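Local coordinates for 49 protein (PDB 6A4V), which probably interacts with host poly(ADP-ribose) polymerase 1 and thereby facilitates replication of this gammaherpesvirus, at residues N60-C65 with A259-D264; K196-Y201 with L220-S225; K187-M192 with F227-V232. All blocks are in the same frame, centred on the assembly; numbering follows the deposited sequence.

Interaction 1 of 3, residues N60-C65 with A259-D264; sequences NRVSAC and AIVESD
With chi1 at -75°, R61 sets CG anti to its carbonyl carbon, and bends at chi2 and chi3 then carry the guanidinium over I260. The side chain of I260 is turned the same way, CG1 anti to the carbonyl carbon, which leaves its CG2 branch anti to the backbone N and directed at V62. One isoleucine thus serves two partners. Its CG1 lies over one face of the R61 guanidinium, offset toward the rim, 4.0 Å from R61 CZ, while I260 CD1 is 4.1 Å from R61 NH1. I260 CG2 meets V62 CG2 at 3.6 Å, the shortest approach between the two segments, as the two side chains slide past each other in opposite directions.

V62 CG1 lies 3.9 Å from V261 CG2, the two side chains crossing at about a right angle; both branches of V62 are therefore in use. V62 and V261 also mark the nearest backbone approach, V62 CA to V261 CA at 6.6 Å. At the edge of the guanidinium, near its plane, S263 OG stands 4.1 Å from R61 NH2, too far for a bond. D264 OD1 is 4.9 Å from R61 NH2, so any attraction between these opposite charges is probably modest. The contact is accordingly apolar at its centre, with the flat arginine head laid across its outer side at the protein surface.

In the fold, the first turn of helix 61-85 packs here against the last turn of helix 238-262, S263 being the first residue to leave helical geometry. V62 and C65 extend the packing to L257 one turn earlier on that helix. V261 touches V275 and L279, and A64 turns to I54 and D55, so that the pair also borders helices 274-289 and 44-57.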
ATOM      1  N   ASN B  60     -30.279   6.107  -7.086  1.00 77.51           N
ATOM      2  CA  ASN B  60     -30.602   4.708  -7.288  1.00 78.58           C
ATOM      3  C   ASN B  60     -30.146   3.886  -6.101  1.00 72.99           C
ATOM      4  O   ASN B  60     -29.116   4.166  -5.517  1.00 79.33           O
ATOM      5  CB  ASN B  60     -29.856   4.061  -8.452  1.00 76.79           C
ATOM      6  CG  ASN B  60     -30.523   4.305  -9.776  1.00 91.93           C
ATOM      7  OD1 ASN B  60     -31.613   4.867  -9.828  1.00121.87           O
ATOM      8  ND2 ASN B  60     -29.881   3.874 -10.843  1.00106.26           N
ATOM      9  N   ARG B  61     -30.907   2.824  -5.845  1.00 71.02           N
ATOM     10  CA  ARG B  61     -30.515   1.776  -4.950  1.00 58.62           C
ATOM     11  C   ARG B  61     -29.261   1.081  -5.496  1.00 54.09           C
ATOM     12  O   ARG B  61     -28.495   0.638  -4.694  1.00 47.35           O
ATOM     13  CB  ARG B  61     -31.650   0.760  -4.755  1.00 60.73           C
ATOM     14  CG  ARG B  61     -32.778   1.265  -3.867  1.00 70.57           C
ATOM     15  CD  ARG B  61     -33.462   0.165  -3.072  1.00 74.75           C
ATOM     16  NE  ARG B  61     -33.879  -0.921  -3.961  1.00 85.41           N
ATOM     17  CZ  ARG B  61     -34.105  -2.168  -3.572  1.00 79.08           C
ATOM     18  NH1 ARG B  61     -33.820  -2.512  -2.325  1.00 73.00           N
ATOM     19  NH2 ARG B  61     -34.629  -3.044  -4.424  1.00 64.67           N
ATOM     20  N   VAL B  62     -29.095   0.969  -6.832  1.00 45.55           N
ATOM     21  CA  VAL B  62     -27.913   0.303  -7.421  1.00 46.64           C
ATOM     22  C   VAL B  62     -26.674   1.175  -7.176  1.00 49.67           C
ATOM     23  O   VAL B  62     -25.684   0.718  -6.551  1.00 55.73           O
ATOM     24  CB  VAL B  62     -28.074  -0.057  -8.912  1.00 46.49           C
ATOM     25  CG1 VAL B  62     -26.829  -0.766  -9.431  1.00 51.92           C
ATOM     26  CG2 VAL B  62     -29.256  -0.972  -9.159  1.00 43.93           C
ATOM     27  N   SER B  63     -26.754   2.433  -7.628  1.00 52.46           N
ATOM     28  CA  SER B  63     -25.769   3.458  -7.401  1.00 46.49           C
ATOM     29  C   SER B  63     -25.277   3.476  -5.954  1.00 48.37           C
ATOM     30  O   SER B  63     -24.107   3.539  -5.709  1.00 49.88           O
ATOM     31  CB  SER B  63     -26.316   4.771  -7.742  1.00 51.62           C
ATOM     32  OG  SER B  63     -26.619   4.841  -9.122  1.00 61.58           O
ATOM     33  N   ALA B  64     -26.197   3.434  -5.005  1.00 47.07           N
ATOM     34  CA  ALA B  64     -25.814   3.498  -3.618  1.00 48.11           C
ATOM     35  C   ALA B  64     -25.001   2.246  -3.253  1.00 35.93           C
ATOM     36  O   ALA B  64     -23.901   2.319  -2.707  1.00 55.18           O
ATOM     37  CB  ALA B  64     -27.063   3.659  -2.786  1.00 48.57           C
ATOM     38  N   CYS B  65     -25.471   1.089  -3.698  1.00 42.59           N
ATOM     39  CA  CYS B  65     -24.825  -0.189  -3.342  1.00 38.35           C
ATOM     40  C   CYS B  65     -23.370  -0.153  -3.825  1.00 39.13           C
ATOM     41  O   CYS B  65     -22.425  -0.528  -3.104  1.00 36.60           O
ATOM     42  CB  CYS B  65     -25.651  -1.347  -3.875  1.00 38.46           C
ATOM     43  SG  CYS B  65     -25.136  -2.933  -3.159  1.00 34.92           S
ATOM     44  N   ALA B 259     -28.983  -8.961  -6.223  1.00 51.68           N
ATOM     45  CA  ALA B 259     -30.416  -9.153  -6.137  1.00 49.79           C
ATOM     46  C   ALA B 259     -31.111  -7.926  -6.713  1.00 57.29           C
ATOM     47  O   ALA B 259     -31.830  -8.035  -7.735  1.00 48.82           O
ATOM     48  CB  ALA B 259     -30.843  -9.428  -4.726  1.00 51.41           C
ATOM     49  N   ILE B 260     -30.848  -6.797  -6.051  1.00 40.79           N
ATOM     50  CA  ILE B 260     -31.254  -5.481  -6.442  1.00 41.09           C
ATOM     51  C   ILE B 260     -31.235  -5.318  -7.959  1.00 44.69           C
ATOM     52  O   ILE B 260     -32.131  -4.710  -8.517  1.00 49.09           O
ATOM     53  CB  ILE B 260     -30.334  -4.452  -5.743  1.00 49.78           C
ATOM     54  CG1 ILE B 260     -30.788  -4.234  -4.302  1.00 58.59           C
ATOM     55  CG2 ILE B 260     -30.253  -3.142  -6.497  1.00 47.81           C
ATOM     56  CD1 ILE B 260     -29.994  -3.171  -3.577  1.00 61.32           C
ATOM     57  N   VAL B 261     -30.137  -5.720  -8.599  1.00 53.81           N
ATOM     58  CA  VAL B 261     -29.951  -5.396 -10.005  1.00 57.56           C
ATOM     59  C   VAL B 261     -31.002  -6.178 -10.789  1.00 66.51           C
ATOM     60  O   VAL B 261     -31.624  -5.623 -11.697  1.00 65.42           O
ATOM     61  CB  VAL B 261     -28.503  -5.648 -10.486  1.00 48.73           C
ATOM     62  CG1 VAL B 261     -28.381  -5.868 -11.999  1.00 43.77           C
ATOM     63  CG2 VAL B 261     -27.617  -4.488 -10.069  1.00 50.39           C
ATOM     64  N   GLU B 262     -31.234  -7.418 -10.337  1.00 68.02           N
ATOM     65  CA  GLU B 262     -32.055  -8.401 -11.007  1.00 70.70           C
ATOM     66  C   GLU B 262     -33.537  -8.075 -10.846  1.00 69.42           C
ATOM     67  O   GLU B 262     -34.314  -8.369 -11.732  1.00 85.55           O
ATOM     68  CB  GLU B 262     -31.806  -9.801 -10.455  1.00 62.56           C
ATOM     69  CG  GLU B 262     -32.340 -10.882 -11.371  1.00 70.77           C
ATOM     70  CD  GLU B 262     -32.075 -12.280 -10.857  1.00 71.28           C
ATOM     71  OE1 GLU B 262     -33.063 -13.038 -10.721  1.00 59.76           O
ATOM     72  OE2 GLU B 262     -30.892 -12.580 -10.550  1.00 65.92           O
ATOM     73  N   SER B 263     -33.907  -7.460  -9.722  1.00 78.37           N
ATOM     74  CA  SER B 263     -35.268  -7.042  -9.473  1.00 69.94           C
ATOM     75  C   SER B 263     -35.535  -5.642 -10.063  1.00 84.58           C
ATOM     76  O   SER B 263     -36.303  -4.875  -9.477  1.00103.86           O
ATOM     77  CB  SER B 263     -35.555  -7.079  -8.001  1.00 70.25           C
ATOM     78  OG  SER B 263     -35.147  -5.880  -7.357  1.00 80.07           O
ATOM     79  N   ASP B 264     -34.910  -5.318 -11.209  1.00 87.10           N
ATOM     80  CA  ASP B 264     -35.168  -4.089 -11.988  1.00 84.12           C
ATOM     81  C   ASP B 264     -35.153  -4.414 -13.490  1.00 92.22           C
ATOM     82  O   ASP B 264     -34.106  -4.332 -14.168  1.00 81.05           O
ATOM     83  CB  ASP B 264     -34.143  -2.994 -11.689  1.00 78.03           C
ATOM     84  CG  ASP B 264     -34.197  -2.457 -10.263  1.00 86.89           C
ATOM     85  OD1 ASP B 264     -34.562  -3.222  -9.336  1.00 71.94           O
ATOM     86  OD2 ASP B 264     -33.867  -1.274 -10.087  1.00 82.64           O
TER

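Interaction 2 of 3, residues K196-Y201 with L220-S225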
ATOM      1  N   LYS B 196       1.926   5.602  10.668  1.00 37.49           N
ATOM      2  CA  LYS B 196       2.194   6.802   9.910  1.00 40.06           C
ATOM      3  C   LYS B 196       1.509   7.968  10.631  1.00 46.16           C
ATOM      4  O   LYS B 196       2.138   8.989  10.919  1.00 41.77           O
ATOM      5  CB  LYS B 196       1.733   6.530   8.468  1.00 52.60           C
ATOM      6  CG  LYS B 196       1.493   7.719   7.564  1.00 68.58           C
ATOM      7  CD  LYS B 196       1.403   7.337   6.083  1.00 84.45           C
ATOM      8  CE  LYS B 196       2.681   6.713   5.546  1.00 96.65           C
ATOM      9  NZ  LYS B 196       3.070   7.220   4.202  1.00 91.74           N
ATOM     10  N   THR B 197       0.234   7.795  11.004  1.00 39.51           N
ATOM     11  CA  THR B 197      -0.445   8.882  11.722  1.00 42.10           C
ATOM     12  C   THR B 197       0.185   9.180  13.089  1.00 43.42           C
ATOM     13  O   THR B 197       0.279  10.336  13.481  1.00 47.89           O
ATOM     14  CB  THR B 197      -1.933   8.583  11.793  1.00 33.21           C
ATOM     15  OG1 THR B 197      -2.256   8.373  10.413  1.00 28.99           O
ATOM     16  CG2 THR B 197      -2.730   9.692  12.404  1.00 33.20           C
ATOM     17  N   PHE B 198       0.601   8.170  13.840  1.00 45.98           N
ATOM     18  CA  PHE B 198       1.075   8.472  15.197  1.00 42.77           C
ATOM     19  C   PHE B 198       2.411   9.209  15.084  1.00 49.18           C
ATOM     20  O   PHE B 198       2.712  10.079  15.929  1.00 48.73           O
ATOM     21  CB  PHE B 198       1.203   7.234  16.079  1.00 39.58           C
ATOM     22  CG  PHE B 198      -0.073   6.729  16.684  1.00 37.84           C
ATOM     23  CD1 PHE B 198      -0.708   7.463  17.660  1.00 39.73           C
ATOM     24  CD2 PHE B 198      -0.639   5.533  16.278  1.00 42.73           C
ATOM     25  CE1 PHE B 198      -1.881   7.022  18.216  1.00 36.33           C
ATOM     26  CE2 PHE B 198      -1.871   5.138  16.775  1.00 41.38           C
ATOM     27  CZ  PHE B 198      -2.444   5.848  17.792  1.00 38.10           C
ATOM     28  N   LEU B 199       3.181   8.851  14.045  1.00 51.34           N
ATOM     29  CA  LEU B 199       4.432   9.508  13.656  1.00 50.48           C
ATOM     30  C   LEU B 199       4.172  10.969  13.343  1.00 50.55           C
ATOM     31  O   LEU B 199       4.839  11.882  13.845  1.00 59.27           O
ATOM     32  CB  LEU B 199       5.023   8.799  12.433  1.00 48.80           C
ATOM     33  CG  LEU B 199       5.822   7.547  12.769  1.00 49.36           C
ATOM     34  CD1 LEU B 199       6.072   6.671  11.552  1.00 41.17           C
ATOM     35  CD2 LEU B 199       7.140   7.928  13.398  1.00 47.79           C
ATOM     36  N   LYS B 200       3.223  11.179  12.453  1.00 59.19           N
ATOM     37  CA  LYS B 200       2.856  12.507  12.068  1.00 56.82           C
ATOM     38  C   LYS B 200       2.668  13.375  13.332  1.00 55.09           C
ATOM     39  O   LYS B 200       3.321  14.400  13.456  1.00 61.94           O
ATOM     40  CB  LYS B 200       1.648  12.400  11.138  1.00 56.36           C
ATOM     41  CG  LYS B 200       1.248  13.679  10.423  1.00 64.68           C
ATOM     42  CD  LYS B 200      -0.221  13.983  10.519  1.00 66.13           C
ATOM     43  CE  LYS B 200      -0.648  15.164   9.672  1.00 75.53           C
ATOM     44  NZ  LYS B 200      -2.128  15.286   9.658  1.00 81.62           N
ATOM     45  N   TYR B 201       1.837  12.969  14.305  1.00 52.07           N
ATOM     46  CA  TYR B 201       1.550  13.864  15.481  1.00 51.60           C
ATOM     47  C   TYR B 201       2.714  13.828  16.490  1.00 53.46           C
ATOM     48  O   TYR B 201       2.750  14.614  17.441  1.00 68.17           O
ATOM     49  CB  TYR B 201       0.219  13.539  16.165  1.00 51.47           C
ATOM     50  CG  TYR B 201      -0.997  13.831  15.320  1.00 68.52           C
ATOM     51  CD1 TYR B 201      -1.235  13.125  14.151  1.00 74.91           C
ATOM     52  CD2 TYR B 201      -1.924  14.798  15.678  1.00 76.69           C
ATOM     53  CE1 TYR B 201      -2.344  13.371  13.356  1.00 78.38           C
ATOM     54  CE2 TYR B 201      -3.038  15.064  14.891  1.00 92.80           C
ATOM     55  CZ  TYR B 201      -3.245  14.352  13.719  1.00 85.88           C
ATOM     56  OH  TYR B 201      -4.320  14.580  12.913  1.00 79.83           O
ATOM     57  N   LEU B 220       8.751  10.500  24.900  1.00 54.26           N
ATOM     58  CA  LEU B 220       8.866   9.154  25.466  1.00 50.09           C
ATOM     59  C   LEU B 220       7.499   8.678  25.926  1.00 47.97           C
ATOM     60  O   LEU B 220       7.132   7.512  25.787  1.00 46.05           O
ATOM     61  CB  LEU B 220       9.784   9.147  26.674  1.00 47.04           C
ATOM     62  CG  LEU B 220       9.898   7.771  27.320  1.00 49.99           C
ATOM     63  CD1 LEU B 220      10.202   6.704  26.273  1.00 55.40           C
ATOM     64  CD2 LEU B 220      10.972   7.775  28.394  1.00 46.75           C
ATOM     65  N   VAL B 221       6.770   9.616  26.521  1.00 46.77           N
ATOM     66  CA  VAL B 221       5.545   9.322  27.128  1.00 44.93           C
ATOM     67  C   VAL B 221       4.607   8.853  26.037  1.00 47.52           C
ATOM     68  O   VAL B 221       3.867   7.889  26.214  1.00 56.41           O
ATOM     69  CB  VAL B 221       4.940  10.549  27.832  1.00 43.62           C
ATOM     70  CG1 VAL B 221       3.429  10.444  27.890  1.00 50.75           C
ATOM     71  CG2 VAL B 221       5.510  10.751  29.208  1.00 43.92           C
ATOM     72  N   TYR B 222       4.575   9.655  24.978  1.00 49.25           N
ATOM     73  CA  TYR B 222       3.619   9.493  23.884  1.00 49.56           C
ATOM     74  C   TYR B 222       3.873   8.124  23.242  1.00 49.42           C
ATOM     75  O   TYR B 222       2.965   7.375  23.041  1.00 57.96           O
ATOM     76  CB  TYR B 222       3.805  10.648  22.898  1.00 41.87           C
ATOM     77  CG  TYR B 222       3.096  10.539  21.575  1.00 44.63           C
ATOM     78  CD1 TYR B 222       1.833  11.089  21.398  1.00 40.00           C
ATOM     79  CD2 TYR B 222       3.705   9.955  20.477  1.00 38.26           C
ATOM     80  CE1 TYR B 222       1.197  11.047  20.171  1.00 38.91           C
ATOM     81  CE2 TYR B 222       3.087   9.930  19.235  1.00 42.80           C
ATOM     82  CZ  TYR B 222       1.812  10.454  19.087  1.00 42.71           C
ATOM     83  OH  TYR B 222       1.153  10.432  17.883  1.00 35.92           O
ATOM     84  N   TRP B 223       5.142   7.803  22.998  1.00 44.42           N
ATOM     85  CA  TRP B 223       5.451   6.534  22.392  1.00 51.07           C
ATOM     86  C   TRP B 223       5.229   5.360  23.339  1.00 51.02           C
ATOM     87  O   TRP B 223       4.933   4.263  22.881  1.00 45.65           O
ATOM     88  CB  TRP B 223       6.851   6.512  21.797  1.00 50.68           C
ATOM     89  CG  TRP B 223       6.873   7.318  20.540  1.00 49.60           C
ATOM     90  CD1 TRP B 223       7.459   8.532  20.353  1.00 53.89           C
ATOM     91  CD2 TRP B 223       6.243   6.988  19.300  1.00 51.16           C
ATOM     92  NE1 TRP B 223       7.251   8.973  19.081  1.00 45.87           N
ATOM     93  CE2 TRP B 223       6.523   8.036  18.402  1.00 55.02           C
ATOM     94  CE3 TRP B 223       5.565   5.865  18.821  1.00 51.54           C
ATOM     95  CZ2 TRP B 223       6.074   8.026  17.077  1.00 51.72           C
ATOM     96  CZ3 TRP B 223       5.150   5.840  17.512  1.00 37.64           C
ATOM     97  CH2 TRP B 223       5.357   6.928  16.670  1.00 50.93           C
ATOM     98  N   VAL B 224       5.312   5.582  24.647  1.00 48.89           N
ATOM     99  CA  VAL B 224       5.006   4.497  25.533  1.00 46.86           C
ATOM    100  C   VAL B 224       3.498   4.252  25.422  1.00 40.56           C
ATOM    101  O   VAL B 224       3.061   3.149  25.362  1.00 45.43           O
ATOM    102  CB  VAL B 224       5.417   4.789  26.993  1.00 48.47           C
ATOM    103  CG1 VAL B 224       4.539   4.058  27.981  1.00 50.12           C
ATOM    104  CG2 VAL B 224       6.864   4.452  27.280  1.00 46.18           C
ATOM    105  N   SER B 225       2.722   5.322  25.466  1.00 37.19           N
ATOM    106  CA  SER B 225       1.306   5.248  25.380  1.00 43.87           C
ATOM    107  C   SER B 225       0.927   4.529  24.069  1.00 43.96           C
ATOM    108  O   SER B 225       0.145   3.648  24.088  1.00 40.18           O
ATOM    109  CB  SER B 225       0.645   6.601  25.449  1.00 42.76           C
ATOM    110  OG  SER B 225       1.235   7.463  26.433  1.00 46.04           O
TER
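Y222 and F198 supply the one hydrogen bond between these helices. The hydroxyl of Y222 donates to the backbone oxygen of F198, OH to O at 2.5 Å, approaching in the carbonyl plane on a lone pair with a C=O...donor angle of 118°. The tyrosine extends that far because its CG is anti to the backbone N (chi1 169°), directing the ring across the gap between helices whose axes stay 11.4 Å apart.

Van der Waals contacts surround this bond. The same hydroxyl sits at the edge of the F198 ring, in its plane, with Y222 OH 3.5 Å from F198 CD1, and touches Y201 CB at 3.7 Å. Beside it, W223 reaches past F198 to L199: the far end of the indole meets the leucine branch, W223 CZ2 to L199 CD2 at 3.8 Å, the two side chains crossing at about a right angle. The indole also presents one face to its own neighbour, Y222 CD2, so the two aromatic side chains lie against each other as they cross the gap.

Around the contact, M183 of helix 173-184 covers F198 and Y201, and L199 packs on E300 of the second subunit. The segment axes run at 164°, nearly antiparallel, and the touching residues are mostly buried; this is the geometry of neighbouring antiparallel helices in an all-helical bundle, bridged here by large aromatic side chains.

Interaction 3 of 3, residues K187-M192 with F227-V232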
ATOM      1  N   LYS B 187     -11.993   5.112  22.061  1.00 52.86           N
ATOM      2  CA  LYS B 187     -13.273   4.684  22.481  1.00 49.54           C
ATOM      3  C   LYS B 187     -13.294   3.162  22.554  1.00 47.16           C
ATOM      4  O   LYS B 187     -14.034   2.534  21.795  1.00 46.43           O
ATOM      5  CB  LYS B 187     -14.340   5.218  21.520  1.00 62.09           C
ATOM      6  CG  LYS B 187     -14.422   6.737  21.428  1.00 73.78           C
ATOM      7  CD  LYS B 187     -15.647   7.225  20.653  1.00 96.29           C
ATOM      8  CE  LYS B 187     -15.804   8.732  20.607  1.00 97.58           C
ATOM      9  NZ  LYS B 187     -16.949   9.120  19.751  1.00 95.63           N
ATOM     10  N   HIS B 188     -12.477   2.607  23.465  1.00 48.87           N
ATOM     11  CA  HIS B 188     -12.383   1.170  23.724  1.00 56.06           C
ATOM     12  C   HIS B 188     -12.159   0.409  22.408  1.00 55.30           C
ATOM     13  O   HIS B 188     -12.894  -0.510  22.075  1.00 69.25           O
ATOM     14  CB  HIS B 188     -13.647   0.679  24.445  1.00 74.91           C
ATOM     15  CG  HIS B 188     -13.894   1.322  25.774  1.00 94.90           C
ATOM     16  ND1 HIS B 188     -14.789   2.385  25.935  1.00 94.44           N
ATOM     17  CD2 HIS B 188     -13.405   1.043  27.006  1.00 85.71           C
ATOM     18  CE1 HIS B 188     -14.814   2.743  27.200  1.00 86.68           C
ATOM     19  NE2 HIS B 188     -13.986   1.927  27.877  1.00 87.36           N
ATOM     20  N   PHE B 189     -11.154   0.840  21.637  1.00 48.65           N
ATOM     21  CA  PHE B 189     -10.702   0.170  20.439  1.00 49.07           C
ATOM     22  C   PHE B 189     -11.812   0.086  19.392  1.00 40.10           C
ATOM     23  O   PHE B 189     -11.898  -0.896  18.664  1.00 47.53           O
ATOM     24  CB  PHE B 189     -10.141  -1.207  20.803  1.00 48.46           C
ATOM     25  CG  PHE B 189      -8.885  -1.089  21.618  1.00 50.87           C
ATOM     26  CD1 PHE B 189      -8.927  -0.858  22.985  1.00 54.02           C
ATOM     27  CD2 PHE B 189      -7.644  -1.113  20.983  1.00 55.28           C
ATOM     28  CE1 PHE B 189      -7.753  -0.728  23.708  1.00 53.35           C
ATOM     29  CE2 PHE B 189      -6.477  -0.981  21.706  1.00 41.21           C
ATOM     30  CZ  PHE B 189      -6.529  -0.776  23.064  1.00 49.16           C
ATOM     31  N   SER B 190     -12.637   1.124  19.294  1.00 43.39           N
ATOM     32  CA  SER B 190     -13.664   1.149  18.230  1.00 44.15           C
ATOM     33  C   SER B 190     -12.959   1.211  16.881  1.00 43.49           C
ATOM     34  O   SER B 190     -13.435   0.548  15.935  1.00 49.45           O
ATOM     35  CB  SER B 190     -14.600   2.295  18.387  1.00 47.16           C
ATOM     36  OG  SER B 190     -15.282   2.195  19.625  1.00 61.99           O
ATOM     37  N   TYR B 191     -11.889   2.053  16.850  1.00 38.08           N
ATOM     38  CA  TYR B 191     -10.974   2.341  15.734  1.00 39.70           C
ATOM     39  C   TYR B 191      -9.556   2.328  16.293  1.00 43.33           C
ATOM     40  O   TYR B 191      -9.388   2.277  17.504  1.00 33.49           O
ATOM     41  CB  TYR B 191     -11.278   3.681  15.068  1.00 43.06           C
ATOM     42  CG  TYR B 191     -11.421   4.848  16.014  1.00 43.99           C
ATOM     43  CD1 TYR B 191     -12.651   5.231  16.516  1.00 53.95           C
ATOM     44  CD2 TYR B 191     -10.323   5.560  16.415  1.00 54.40           C
ATOM     45  CE1 TYR B 191     -12.787   6.325  17.358  1.00 57.39           C
ATOM     46  CE2 TYR B 191     -10.427   6.636  17.275  1.00 56.77           C
ATOM     47  CZ  TYR B 191     -11.662   7.026  17.745  1.00 56.70           C
ATOM     48  OH  TYR B 191     -11.721   8.101  18.579  1.00 60.91           O
ATOM     49  N   MET B 192      -8.568   2.303  15.386  1.00 42.90           N
ATOM     50  CA  MET B 192      -7.190   2.493  15.700  1.00 41.20           C
ATOM     51  C   MET B 192      -6.598   3.360  14.599  1.00 44.17           C
ATOM     52  O   MET B 192      -6.954   3.233  13.447  1.00 38.00           O
ATOM     53  CB  MET B 192      -6.386   1.190  15.791  1.00 46.37           C
ATOM     54  CG  MET B 192      -6.099   0.699  17.204  1.00 51.56           C
ATOM     55  SD  MET B 192      -5.003   1.724  18.210  1.00 50.06           S
ATOM     56  CE  MET B 192      -3.539   0.709  18.330  1.00 56.28           C
ATOM     57  N   PHE B 227       2.734   2.607  22.270  1.00 29.59           N
ATOM     58  CA  PHE B 227       3.119   1.189  22.325  1.00 33.74           C
ATOM     59  C   PHE B 227       2.090   0.331  23.079  1.00 34.62           C
ATOM     60  O   PHE B 227       1.937  -0.907  22.788  1.00 36.87           O
ATOM     61  CB  PHE B 227       4.479   1.058  22.997  1.00 29.21           C
ATOM     62  CG  PHE B 227       5.010  -0.346  23.078  1.00 28.95           C
ATOM     63  CD1 PHE B 227       5.412  -1.005  21.926  1.00 31.21           C
ATOM     64  CD2 PHE B 227       5.224  -0.963  24.291  1.00 34.10           C
ATOM     65  CE1 PHE B 227       5.888  -2.302  22.002  1.00 38.01           C
ATOM     66  CE2 PHE B 227       5.732  -2.258  24.363  1.00 37.05           C
ATOM     67  CZ  PHE B 227       6.067  -2.928  23.213  1.00 34.78           C
ATOM     68  N   LYS B 228       1.504   0.900  24.149  1.00 37.98           N
ATOM     69  CA  LYS B 228       0.633   0.125  25.034  1.00 45.57           C
ATOM     70  C   LYS B 228      -0.664  -0.105  24.256  1.00 43.25           C
ATOM     71  O   LYS B 228      -1.166  -1.246  24.248  1.00 33.80           O
ATOM     72  CB  LYS B 228       0.511   0.755  26.433  1.00 50.83           C
ATOM     73  CG  LYS B 228      -0.765   0.451  27.232  1.00 55.76           C
ATOM     74  CD  LYS B 228      -0.658  -0.753  28.168  1.00 61.07           C
ATOM     75  CE  LYS B 228      -1.714  -0.805  29.260  1.00 68.33           C
ATOM     76  NZ  LYS B 228      -1.421   0.095  30.399  1.00 67.68           N
ATOM     77  N   LEU B 229      -1.101   0.909  23.492  1.00 38.62           N
ATOM     78  CA  LEU B 229      -2.304   0.745  22.709  1.00 33.85           C
ATOM     79  C   LEU B 229      -2.093  -0.376  21.687  1.00 34.81           C
ATOM     80  O   LEU B 229      -2.932  -1.289  21.573  1.00 42.84           O
ATOM     81  CB  LEU B 229      -2.667   2.044  22.001  1.00 40.81           C
ATOM     82  CG  LEU B 229      -3.683   2.999  22.620  1.00 48.06           C
ATOM     83  CD1 LEU B 229      -4.142   3.963  21.544  1.00 56.52           C
ATOM     84  CD2 LEU B 229      -4.918   2.322  23.195  1.00 51.30           C
ATOM     85  N   PHE B 230      -1.017  -0.317  20.903  1.00 37.40           N
ATOM     86  CA  PHE B 230      -0.819  -1.310  19.847  1.00 33.68           C
ATOM     87  C   PHE B 230      -0.629  -2.669  20.522  1.00 36.58           C
ATOM     88  O   PHE B 230      -1.014  -3.716  20.008  1.00 33.78           O
ATOM     89  CB  PHE B 230       0.354  -0.932  18.917  1.00 32.49           C
ATOM     90  CG  PHE B 230      -0.044  -0.039  17.769  1.00 29.31           C
ATOM     91  CD1 PHE B 230      -0.950  -0.478  16.795  1.00 27.86           C
ATOM     92  CD2 PHE B 230       0.424   1.267  17.681  1.00 29.90           C
ATOM     93  CE1 PHE B 230      -1.338   0.348  15.755  1.00 29.26           C
ATOM     94  CE2 PHE B 230       0.019   2.094  16.636  1.00 30.74           C
ATOM     95  CZ  PHE B 230      -0.831   1.632  15.659  1.00 24.68           C
ATOM     96  N   SER B 231      -0.055  -2.670  21.723  1.00 42.13           N
ATOM     97  CA  SER B 231       0.146  -3.959  22.370  1.00 41.51           C
ATOM     98  C   SER B 231      -1.191  -4.646  22.604  1.00 43.94           C
ATOM     99  O   SER B 231      -1.344  -5.851  22.436  1.00 37.28           O
ATOM    100  CB  SER B 231       0.881  -3.826  23.647  1.00 50.65           C
ATOM    101  OG  SER B 231       2.284  -3.815  23.411  1.00 38.41           O
ATOM    102  N   VAL B 232      -2.145  -3.876  23.089  1.00 37.25           N
ATOM    103  CA  VAL B 232      -3.406  -4.461  23.443  1.00 39.26           C
ATOM    104  C   VAL B 232      -4.102  -4.861  22.144  1.00 36.29           C
ATOM    105  O   VAL B 232      -4.595  -5.969  21.967  1.00 36.59           O
ATOM    106  CB  VAL B 232      -4.218  -3.461  24.294  1.00 38.80           C
ATOM    107  CG1 VAL B 232      -5.704  -3.739  24.272  1.00 39.38           C
ATOM    108  CG2 VAL B 232      -3.684  -3.448  25.723  1.00 28.56           C
TER
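A Met-aromatic contact between M192 and F230 lies at the heart of this buried apolar junction, where an irregular loop is packed against a helix. The methyl of M192 does the touching: CE stands over one face of the F230 ring, 3.5 Å from the centroid and 22° off the normal, a CH-pi geometry. It is offset toward the rim on the CD1 side, with M192 CE to F230 CD1 at 3.2 Å. The sulfur is farther away, M192 SD lying 4.9 Å from the F230 centroid. Bends at chi2 and chi3 of M192 bring the methyl round to the ring, and also to L229, whose CB is 4.0 Å from M192 CE.

F189 makes the second half of the contact. Its distal ring atom enters between two aliphatic side chains, F189 CZ meeting V232 CG1 at 3.3 Å and L229 CD2 at 3.5 Å, both approaching obliquely to the ring. L229 is consequently shared, its CD2 branch serving F189 while CB serves the methionine.

The loop, which follows helix 173-184, is tied back by F189 N to N186 and by F189 O to the Y41 hydroxyl, while M192 enters short strand 192-193 and pairs through its backbone with Y40 and Y41. On the helix side, F230 continues to L89 and L93 of helix 89-104 and meets Y40 edge-to-face, so the ring of F230 links helix 213-235 to both helix 89-104 and the loop.

Overall arrangement
Interactions 2 and 3 share helix 213-235 and lie close together, their centres about 13 Å apart; they touch where F198 CD2 meets F230 CE2 at 3.5 Å, so the two contacts adjoin along helix 213-235. Interaction 1 is remote, about 44 Å between centres from interaction 2 and 37 Å from interaction 3, near one end of an elongated, largely helical chain. Along the sequence the contacts are nested: interaction 2 inside the loop closed by interaction 3, and both inside that closed by interaction 1. Helix 213-235 is followed directly by helix 238-262, which carries the chain from the inner pair to the distant contact.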